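Local structure of putative capsular polysaccharide biosynthesis protein (Streptococcus pneumoniae serotype 4, 6EWJ) at residues A[233-238]-A[257-262]. The protein is probably a pyridoxal phosphate-dependent sugar aminotransferase that takes part in pneumococcal teichoic acid biosynthesis. Sequence-based numbering, arbitrary orientation.
Sequences QILSLH and IVTPAY
Tyr262 O accepts the shortest polar bond between 233-238 and 257-262, from His238 N at 2.7 Å. A second bond runs the other way, from Tyr262 N to Leu235 O at 2.9 Å, so the amide of Tyr262 is bonded to the last turn of the helix and its carbonyl to the loop that follows. Leu235 O is also flanked by carbon, with Ala261 CB 3.5 Å away and the CD2 edge of the Tyr262 ring close to it, near the ring plane. Tyr262 O also lies over one face of the His238 imidazole, whose ND1 reaches a water in the ring plane; that water donates to Ala261 O at 2.9 Å and adds a third, indirect tie.

The contact closes the C-terminal end of helix 225-236 with the loop that leads towards helix 268-299, in a protein of the DegT/DnrJ/EryC1 aminotransferase family. Thr259, Pro260 and Ala261 form an inverse gamma turn centred on Pro260, closed by a weak bond from Ala261 N to Thr259 O; the methyl of Ala261 points toward 233-238. Beside it Leu235 CD2 packs 4.1 Å from Ala261 CB and also meets Thr259 CG2. On the preceding residue, chi1 of -76° sets Ile234 CG1 beside the backbone N and swings CG2 opposite it, where it touches Val258 CG2 at 3.7 Å, the two side chains crossing at about a right angle. Ile257 lays CG2 against His238 O, at 3.4 Å.

The second subunit packs against both segments: its His99 stacks on the Tyr262 ring and hydrogen-bonds through NE2 to Pro260 O, and its Tyr90 meets the His238 ring edge-to-face. His238 also packs on Thr65 of the second subunit, a pyridoxal phosphate-binding residue, though no cofactor is bound to this chain.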
ATOM      1  N   GLN A 233       2.783  -3.979 -12.605  1.00 22.19           N
ATOM      2  CA  GLN A 233       3.155  -2.578 -12.456  1.00 22.78           C
ATOM      3  C   GLN A 233       1.950  -1.685 -12.490  1.00 22.17           C
ATOM      4  O   GLN A 233       1.797  -0.822 -11.614  1.00 21.89           O
ATOM      5  CB  GLN A 233       4.173  -2.130 -13.530  1.00 23.87           C
ATOM      6  CG  GLN A 233       5.586  -2.583 -13.253  1.00 24.07           C
ATOM      7  CD  GLN A 233       6.178  -2.167 -11.915  1.00 24.15           C
ATOM      8  OE1 GLN A 233       6.936  -2.937 -11.317  1.00 25.62           O
ATOM      9  NE2 GLN A 233       5.845  -0.983 -11.430  1.00 24.40           N
ATOM     10  N   ILE A 234       1.091  -1.936 -13.477  1.00 22.61           N
ATOM     11  CA  ILE A 234      -0.120  -1.183 -13.728  1.00 23.26           C
ATOM     12  C   ILE A 234      -1.111  -1.295 -12.554  1.00 22.08           C
ATOM     13  O   ILE A 234      -1.675  -0.307 -12.081  1.00 20.82           O
ATOM     14  CB  ILE A 234      -0.738  -1.644 -15.053  1.00 25.01           C
ATOM     15  CG1 ILE A 234       0.054  -1.071 -16.240  1.00 26.20           C
ATOM     16  CG2 ILE A 234      -2.189  -1.179 -15.240  1.00 25.65           C
ATOM     17  CD1 ILE A 234       1.554  -0.880 -16.041  1.00 25.85           C
ATOM     18  N   LEU A 235      -1.253  -2.518 -12.016  1.00 21.79           N
ATOM     19  CA  LEU A 235      -2.140  -2.703 -10.865  1.00 21.10           C
ATOM     20  C   LEU A 235      -1.613  -2.065  -9.592  1.00 20.07           C
ATOM     21  O   LEU A 235      -2.414  -1.684  -8.725  1.00 21.39           O
ATOM     22  CB  LEU A 235      -2.428  -4.200 -10.597  1.00 21.06           C
ATOM     23  CG  LEU A 235      -3.149  -4.951 -11.700  1.00 21.98           C
ATOM     24  CD1 LEU A 235      -3.414  -6.391 -11.316  1.00 22.26           C
ATOM     25  CD2 LEU A 235      -4.446  -4.286 -12.150  1.00 22.71           C
ATOM     26  N   SER A 236      -0.303  -1.975  -9.451  1.00 18.74           N
ATOM     27  CA  SER A 236       0.344  -1.439  -8.256  1.00 17.61           C
ATOM     28  C   SER A 236       0.372   0.098  -8.217  1.00 18.09           C
ATOM     29  O   SER A 236       0.632   0.690  -7.155  1.00 17.41           O
ATOM     30  CB  SER A 236       1.775  -1.939  -8.156  1.00 17.14           C
ATOM     31  OG  SER A 236       2.637  -1.267  -9.070  1.00 17.55           O
ATOM     32  N   LEU A 237       0.126   0.729  -9.374  1.00 19.03           N
ATOM     33  CA  LEU A 237       0.272   2.163  -9.531  1.00 20.36           C
ATOM     34  C   LEU A 237      -0.884   2.784 -10.312  1.00 20.38           C
ATOM     35  O   LEU A 237      -0.698   3.390 -11.414  1.00 20.16           O
ATOM     36  CB  LEU A 237       1.616   2.487 -10.214  1.00 21.67           C
ATOM     37  CG  LEU A 237       2.871   2.513  -9.342  1.00 22.25           C
ATOM     38  CD1 LEU A 237       4.131   2.402 -10.217  1.00 22.90           C
ATOM     39  CD2 LEU A 237       2.877   3.785  -8.487  1.00 22.87           C
ATOM     40  N   HIS A 238      -2.085   2.574  -9.757  1.00 19.64           N
ATOM     41  CA  HIS A 238      -3.301   3.262 -10.157  1.00 20.08           C
ATOM     42  C   HIS A 238      -3.870   2.867 -11.510  1.00 20.86           C
ATOM     43  O   HIS A 238      -4.780   3.529 -12.038  1.00 21.85           O
ATOM     44  CB  HIS A 238      -3.103   4.796 -10.111  1.00 20.54           C
ATOM     45  CG  HIS A 238      -2.793   5.336  -8.745  1.00 20.22           C
ATOM     46  ND1 HIS A 238      -3.674   5.223  -7.695  1.00 20.53           N
ATOM     47  CD2 HIS A 238      -1.756   6.077  -8.284  1.00 20.20           C
ATOM     48  CE1 HIS A 238      -3.177   5.841  -6.636  1.00 20.30           C
ATOM     49  NE2 HIS A 238      -2.006   6.358  -6.969  1.00 19.99           N
ATOM     50  N   ILE A 257      -5.497   5.755 -17.696  1.00 24.87           N
ATOM     51  CA  ILE A 257      -5.777   4.886 -16.560  1.00 24.41           C
ATOM     52  C   ILE A 257      -6.613   3.763 -17.169  1.00 25.04           C
ATOM     53  O   ILE A 257      -7.682   4.023 -17.674  1.00 25.50           O
ATOM     54  CB  ILE A 257      -6.557   5.654 -15.472  1.00 24.13           C
ATOM     55  CG1 ILE A 257      -5.710   6.839 -14.974  1.00 24.07           C
ATOM     56  CG2 ILE A 257      -7.017   4.747 -14.343  1.00 23.35           C
ATOM     57  CD1 ILE A 257      -4.393   6.471 -14.304  1.00 23.16           C
ATOM     58  N   VAL A 258      -6.129   2.521 -17.124  1.00 25.24           N
ATOM     59  CA  VAL A 258      -6.823   1.433 -17.850  1.00 26.76           C
ATOM     60  C   VAL A 258      -7.787   0.657 -16.981  1.00 27.11           C
ATOM     61  O   VAL A 258      -8.749   0.092 -17.481  1.00 27.97           O
ATOM     62  CB  VAL A 258      -5.874   0.452 -18.585  1.00 27.19           C
ATOM     63  CG1 VAL A 258      -5.135   1.185 -19.704  1.00 27.85           C
ATOM     64  CG2 VAL A 258      -4.940  -0.261 -17.614  1.00 26.18           C
ATOM     65  N   THR A 259      -7.560   0.695 -15.681  1.00 26.85           N
ATOM     66  CA  THR A 259      -8.467   0.101 -14.708  1.00 27.64           C
ATOM     67  C   THR A 259      -8.269   0.913 -13.434  1.00 26.49           C
ATOM     68  O   THR A 259      -7.168   1.408 -13.215  1.00 25.49           O
ATOM     69  CB  THR A 259      -8.118  -1.419 -14.537  1.00 28.07           C
ATOM     70  OG1 THR A 259      -9.091  -2.068 -13.737  1.00 30.31           O
ATOM     71  CG2 THR A 259      -6.829  -1.586 -13.886  1.00 27.42           C
ATOM     72  N   PRO A 260      -9.302   1.023 -12.575  1.00 26.43           N
ATOM     73  CA  PRO A 260      -9.102   1.819 -11.344  1.00 25.53           C
ATOM     74  C   PRO A 260      -8.379   0.989 -10.284  1.00 23.86           C
ATOM     75  O   PRO A 260      -9.015   0.458  -9.369  1.00 22.86           O
ATOM     76  CB  PRO A 260     -10.545   2.167 -10.914  1.00 26.88           C
ATOM     77  CG  PRO A 260     -11.451   1.507 -11.924  1.00 28.07           C
ATOM     78  CD  PRO A 260     -10.647   0.421 -12.569  1.00 27.74           C
ATOM     79  N   ALA A 261      -7.045   0.918 -10.392  1.00 22.31           N
ATOM     80  CA  ALA A 261      -6.246  -0.019  -9.635  1.00 21.41           C
ATOM     81  C   ALA A 261      -5.697   0.579  -8.318  1.00 21.03           C
ATOM     82  O   ALA A 261      -6.394   1.392  -7.695  1.00 20.42           O
ATOM     83  CB  ALA A 261      -5.174  -0.606 -10.514  1.00 21.16           C
ATOM     84  N   TYR A 262      -4.553   0.105  -7.839  1.00 19.93           N
ATOM     85  CA  TYR A 262      -4.201   0.109  -6.409  1.00 19.54           C
ATOM     86  C   TYR A 262      -2.904   0.921  -6.248  1.00 19.33           C
ATOM     87  O   TYR A 262      -2.433   1.580  -7.220  1.00 19.35           O
ATOM     88  CB  TYR A 262      -4.096  -1.342  -5.831  1.00 19.36           C
ATOM     89  CG  TYR A 262      -5.324  -2.104  -6.165  1.00 19.77           C
ATOM     90  CD1 TYR A 262      -6.455  -2.028  -5.358  1.00 20.45           C
ATOM     91  CD2 TYR A 262      -5.407  -2.828  -7.366  1.00 20.24           C
ATOM     92  CE1 TYR A 262      -7.649  -2.674  -5.730  1.00 21.04           C
ATOM     93  CE2 TYR A 262      -6.572  -3.453  -7.741  1.00 20.97           C
ATOM     94  CZ  TYR A 262      -7.696  -3.341  -6.940  1.00 21.16           C
ATOM     95  OH  TYR A 262      -8.829  -3.969  -7.370  1.00 22.28           O
TER
HETATM   96  O   HOH W   1      -6.313   4.227  -8.238  1.00 17.43           O